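PDB 3PJY: hypothetical signal peptide protein from Sinorhizobium meliloti, which is of unknown function, belongs to the DUF192 family and has been put forward as a putative transcription regulator. Local coordinates for residues L50-M61 / I96-E107. Residues are numbered along the deposited sequence; the frame is centred on the assembly and turned at random.
Sequences LFDFGETRPVMM and IDSREPVAYVLE. With SO4 (sulfate ion), chain G.
Phe51 and Val105 form a hydrogen-bonded antiparallel pair where strand 47-53 runs beside strand 102-109 in the mixed beta sheet of this DUF192 domain. Past the corner at Gly54 and Glu55 the two segments pair again, through Arg57 with Val102 and, after a two-residue shift in register, through Met61 with Ile96. The Phe51 side chain can be followed outward from the strand. Phe51 CB packs against Val105 CB, Phe51 CD1 lies 3.3 Å from Val105 O, which sits at the ring edge, and CE1 and CZ reach the carboxylate of Glu107, whose plane is turned 67° from the ring. Selenomethionine Met61 doubles back at its second and third torsions (chi3 -69°), which carries its CE over the centre of one Phe51 face, 3.8 Å above the plane. Val59 CG1 similarly lies over the centre of one face of the Phe53 ring, while Val59 CG2 meets Val102 CG2 at 3.7 Å and also touches Val105 CG2. Ser98 joins the loops: Ser98 OG accepts from Val59 N at 3.0 Å and donates to Glu100 O at 2.7 Å. An alanine here would remove both bonds and is likely to leave the backbone N of the buried Val59 without its acceptor. At the corner near Gly54 a water bridges the two segments, donating to Asp52 OD1 and, at 2.7 Å, to Ala103 O.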
loop_
_atom_site.group_PDB
_atom_site.type_symbol
_atom_site.label_atom_id
_atom_site.label_comp_id
_atom_site.label_asym_id
_atom_site.label_seq_id
_atom_site.Cartn_x
_atom_site.Cartn_y
_atom_site.Cartn_z
ATOM N N LEU B 50 1.737 14.935 -0.995
ATOM C CA LEU B 50 3.124 14.923 -0.600
ATOM C C LEU B 50 3.772 16.169 -1.248
ATOM O O LEU B 50 3.870 16.290 -2.466
ATOM C CB LEU B 50 3.856 13.676 -1.062
ATOM C CG LEU B 50 5.334 13.543 -0.668
ATOM C CD1 LEU B 50 5.482 13.502 0.864
ATOM C CD2 LEU B 50 5.916 12.264 -1.308
ATOM N N PHE B 51 4.185 17.075 -0.389
ATOM C CA PHE B 51 4.838 18.331 -0.762
ATOM C C PHE B 51 6.325 18.043 -0.854
ATOM O O PHE B 51 6.963 17.662 0.147
ATOM C CB PHE B 51 4.572 19.400 0.279
ATOM C CG PHE B 51 3.116 19.795 0.385
ATOM C CD1 PHE B 51 2.212 18.965 1.032
ATOM C CD2 PHE B 51 2.627 20.965 -0.201
ATOM C CE1 PHE B 51 0.860 19.253 1.090
ATOM C CE2 PHE B 51 1.255 21.269 -0.109
ATOM C CZ PHE B 51 0.380 20.439 0.509
ATOM N N ASP B 52 6.910 18.226 -2.031
ATOM C CA ASP B 52 8.331 17.953 -2.303
ATOM C C ASP B 52 8.983 19.296 -2.522
ATOM O O ASP B 52 8.775 19.958 -3.554
ATOM C CB ASP B 52 8.443 17.078 -3.543
ATOM C CG ASP B 52 9.882 16.769 -3.919
ATOM O OD1 ASP B 52 10.799 17.354 -3.339
ATOM O OD2 ASP B 52 10.095 15.940 -4.810
ATOM N N PHE B 53 9.717 19.772 -1.514
ATOM C CA PHE B 53 10.317 21.112 -1.549
ATOM C C PHE B 53 11.573 21.208 -2.400
ATOM O O PHE B 53 12.065 22.312 -2.658
ATOM C CB PHE B 53 10.617 21.546 -0.110
ATOM C CG PHE B 53 9.383 21.612 0.702
ATOM C CD1 PHE B 53 8.494 22.612 0.514
ATOM C CD2 PHE B 53 9.048 20.598 1.587
ATOM C CE1 PHE B 53 7.307 22.653 1.213
ATOM C CE2 PHE B 53 7.854 20.684 2.297
ATOM C CZ PHE B 53 6.992 21.686 2.042
ATOM N N GLY B 54 12.086 20.058 -2.805
ATOM C CA GLY B 54 13.282 20.008 -3.650
ATOM C C GLY B 54 14.571 20.460 -2.980
ATOM O O GLY B 54 15.576 20.756 -3.655
ATOM N N GLU B 55 14.566 20.461 -1.649
ATOM C CA GLU B 55 15.711 20.870 -0.861
ATOM C C GLU B 55 15.386 20.529 0.590
ATOM O O GLU B 55 14.210 20.339 0.956
ATOM C CB GLU B 55 15.985 22.356 -0.989
ATOM C CG GLU B 55 14.898 23.247 -0.435
ATOM C CD GLU B 55 15.143 24.757 -0.577
ATOM O OE1 GLU B 55 16.191 25.143 -1.068
ATOM O OE2 GLU B 55 14.260 25.556 -0.171
ATOM N N THR B 56 16.422 20.463 1.424
ATOM C CA THR B 56 16.265 20.351 2.859
ATOM C C THR B 56 16.457 21.713 3.503
ATOM O O THR B 56 17.527 22.331 3.413
ATOM C CB THR B 56 17.275 19.348 3.409
ATOM O OG1 THR B 56 16.916 18.032 2.966
ATOM C CG2 THR B 56 17.342 19.388 4.960
ATOM N N ARG B 57 15.408 22.184 4.152
ATOM C CA ARG B 57 15.347 23.534 4.728
ATOM C C ARG B 57 14.113 23.556 5.625
ATOM O O ARG B 57 13.177 22.813 5.388
ATOM C CB ARG B 57 15.213 24.586 3.606
ATOM C CG ARG B 57 15.244 25.996 4.103
ATOM C CD ARG B 57 15.155 27.065 3.018
ATOM N NE ARG B 57 15.270 28.346 3.712
ATOM C CZ ARG B 57 15.606 29.494 3.142
ATOM N NH1 ARG B 57 15.873 29.546 1.837
ATOM N NH2 ARG B 57 15.715 30.587 3.900
ATOM N N PRO B 58 14.076 24.414 6.671
ATOM C CA PRO B 58 12.798 24.470 7.394
ATOM C C PRO B 58 11.673 24.960 6.514
ATOM O O PRO B 58 11.922 25.728 5.548
ATOM C CB PRO B 58 13.084 25.467 8.516
ATOM C CG PRO B 58 14.552 25.339 8.730
ATOM C CD PRO B 58 15.128 25.212 7.329
ATOM N N VAL B 59 10.454 24.502 6.798
ATOM C CA VAL B 59 9.302 24.915 6.021
ATOM C C VAL B 59 8.160 25.360 6.939
ATOM O O VAL B 59 8.094 25.002 8.138
ATOM C CB VAL B 59 8.787 23.818 5.078
ATOM C CG1 VAL B 59 9.901 23.330 4.173
ATOM C CG2 VAL B 59 8.251 22.688 5.813
HETATM N N MSE B 60 7.290 26.147 6.360
HETATM C CA MSE B 60 6.124 26.700 7.036
HETATM C C MSE B 60 4.880 26.275 6.266
HETATM O O MSE B 60 4.760 26.486 5.058
HETATM C CB MSE B 60 6.247 28.224 7.064
HETATM C CG MSE B 60 7.469 28.647 7.815
HETATM SE SE MSE B 60 7.511 30.537 8.255
HETATM C CE MSE B 60 7.034 30.998 6.789
HETATM N N MSE B 61 3.903 25.706 6.995
HETATM C CA MSE B 61 2.621 25.317 6.435
HETATM C C MSE B 61 1.502 26.065 7.133
HETATM O O MSE B 61 1.666 26.551 8.232
HETATM C CB MSE B 61 2.414 23.828 6.664
HETATM C CG MSE B 61 3.541 22.911 6.194
HETATM SE SE MSE B 61 3.763 22.860 4.271
HETATM C CE MSE B 61 2.174 21.966 3.772
ATOM N N ILE B 96 2.355 26.701 10.912
ATOM C CA ILE B 96 2.831 25.482 11.509
ATOM C C ILE B 96 4.234 25.272 10.960
ATOM O O ILE B 96 4.406 25.003 9.772
ATOM C CB ILE B 96 1.910 24.287 11.170
ATOM C CG1 ILE B 96 0.478 24.584 11.630
ATOM C CG2 ILE B 96 2.471 22.983 11.818
ATOM C CD1 ILE B 96 -0.582 23.607 11.126
ATOM N N ASP B 97 5.235 25.467 11.817
ATOM C CA ASP B 97 6.628 25.438 11.394
ATOM C C ASP B 97 7.195 24.046 11.577
ATOM O O ASP B 97 6.857 23.366 12.550
ATOM C CB ASP B 97 7.444 26.467 12.173
ATOM C CG ASP B 97 8.747 26.813 11.454
ATOM O OD1 ASP B 97 8.673 27.579 10.471
ATOM O OD2 ASP B 97 9.788 26.285 11.870
ATOM N N SER B 98 8.075 23.618 10.670
ATOM C CA SER B 98 8.709 22.344 10.797
ATOM C C SER B 98 9.711 22.351 11.985
ATOM O O SER B 98 10.073 21.281 12.445
ATOM C CB SER B 98 9.424 21.960 9.495
ATOM O OG SER B 98 10.490 22.840 9.241
ATOM N N ARG B 99 10.198 23.521 12.402
ATOM C CA ARG B 99 11.080 23.648 13.599
ATOM C C ARG B 99 12.525 23.196 13.357
ATOM O O ARG B 99 13.368 23.286 14.232
ATOM C CB ARG B 99 10.483 22.872 14.803
ATOM N N GLU B 100 12.800 22.697 12.167
ATOM C CA GLU B 100 14.077 22.136 11.787
ATOM C C GLU B 100 14.004 21.800 10.288
ATOM O O GLU B 100 12.911 21.692 9.707
ATOM C CB GLU B 100 14.342 20.834 12.516
ATOM C CG GLU B 100 13.393 19.745 12.163
ATOM C CD GLU B 100 13.538 18.533 13.056
ATOM O OE1 GLU B 100 14.679 18.089 13.289
ATOM O OE2 GLU B 100 12.503 18.038 13.535
ATOM N N PRO B 101 15.158 21.581 9.670
ATOM C CA PRO B 101 15.143 21.346 8.213
ATOM C C PRO B 101 14.484 20.035 7.845
ATOM O O PRO B 101 14.742 19.007 8.482
ATOM C CB PRO B 101 16.630 21.310 7.871
ATOM C CG PRO B 101 17.278 22.122 8.991
ATOM C CD PRO B 101 16.531 21.706 10.190
ATOM N N VAL B 102 13.625 20.046 6.825
ATOM C CA VAL B 102 13.004 18.848 6.278
ATOM C C VAL B 102 12.978 18.947 4.756
ATOM O O VAL B 102 13.305 20.000 4.186
ATOM C CB VAL B 102 11.540 18.662 6.802
ATOM C CG1 VAL B 102 11.570 18.391 8.352
ATOM C CG2 VAL B 102 10.618 19.851 6.454
ATOM N N ALA B 103 12.605 17.844 4.103
ATOM C CA ALA B 103 12.586 17.762 2.651
ATOM C C ALA B 103 11.181 17.609 2.068
ATOM O O ALA B 103 10.960 17.872 0.897
ATOM C CB ALA B 103 13.454 16.580 2.183
ATOM N N TYR B 104 10.244 17.120 2.879
ATOM C CA TYR B 104 8.869 16.838 2.452
ATOM C C TYR B 104 7.907 17.129 3.566
ATOM O O TYR B 104 8.268 17.080 4.764
ATOM C CB TYR B 104 8.669 15.380 2.065
ATOM C CG TYR B 104 9.609 14.819 1.044
ATOM C CD1 TYR B 104 10.789 14.205 1.454
ATOM C CD2 TYR B 104 9.307 14.852 -0.304
ATOM C CE1 TYR B 104 11.641 13.670 0.577
ATOM C CE2 TYR B 104 10.192 14.300 -1.231
ATOM C CZ TYR B 104 11.365 13.760 -0.770
ATOM O OH TYR B 104 12.232 13.190 -1.659
ATOM N N VAL B 105 6.660 17.387 3.204
ATOM C CA VAL B 105 5.545 17.354 4.140
ATOM C C VAL B 105 4.474 16.459 3.508
ATOM O O VAL B 105 4.172 16.572 2.314
ATOM C CB VAL B 105 4.979 18.717 4.457
ATOM C CG1 VAL B 105 3.617 18.666 5.170
ATOM C CG2 VAL B 105 5.984 19.543 5.325
ATOM N N LEU B 106 3.931 15.548 4.309
ATOM C CA LEU B 106 2.767 14.725 3.898
ATOM C C LEU B 106 1.538 15.252 4.615
ATOM O O LEU B 106 1.521 15.301 5.851
ATOM C CB LEU B 106 3.020 13.241 4.219
ATOM C CG LEU B 106 1.911 12.274 3.870
ATOM C CD1 LEU B 106 1.547 12.302 2.400
ATOM C CD2 LEU B 106 2.333 10.884 4.322
ATOM N N GLU B 107 0.522 15.630 3.839
ATOM C CA GLU B 107 -0.771 15.971 4.406
ATOM C C GLU B 107 -1.770 14.838 4.185
ATOM O O GLU B 107 -1.934 14.349 3.076
ATOM C CB GLU B 107 -1.326 17.252 3.820
ATOM C CG GLU B 107 -0.625 18.478 4.316
ATOM C CD GLU B 107 -1.179 19.783 3.793
ATOM O OE1 GLU B 107 -1.963 19.854 2.835
ATOM O OE2 GLU B 107 -0.781 20.820 4.364
HETATM S S SO4 G . 15.067 29.303 7.226
HETATM O O1 SO4 G . 13.890 28.825 6.492
HETATM O O2 SO4 G . 14.960 28.959 8.662
HETATM O O3 SO4 G . 15.184 30.760 7.112
HETATM O O4 SO4 G . 16.295 28.649 6.763
HETATM O O HOH W 1 12.701 17.467 -1.175
#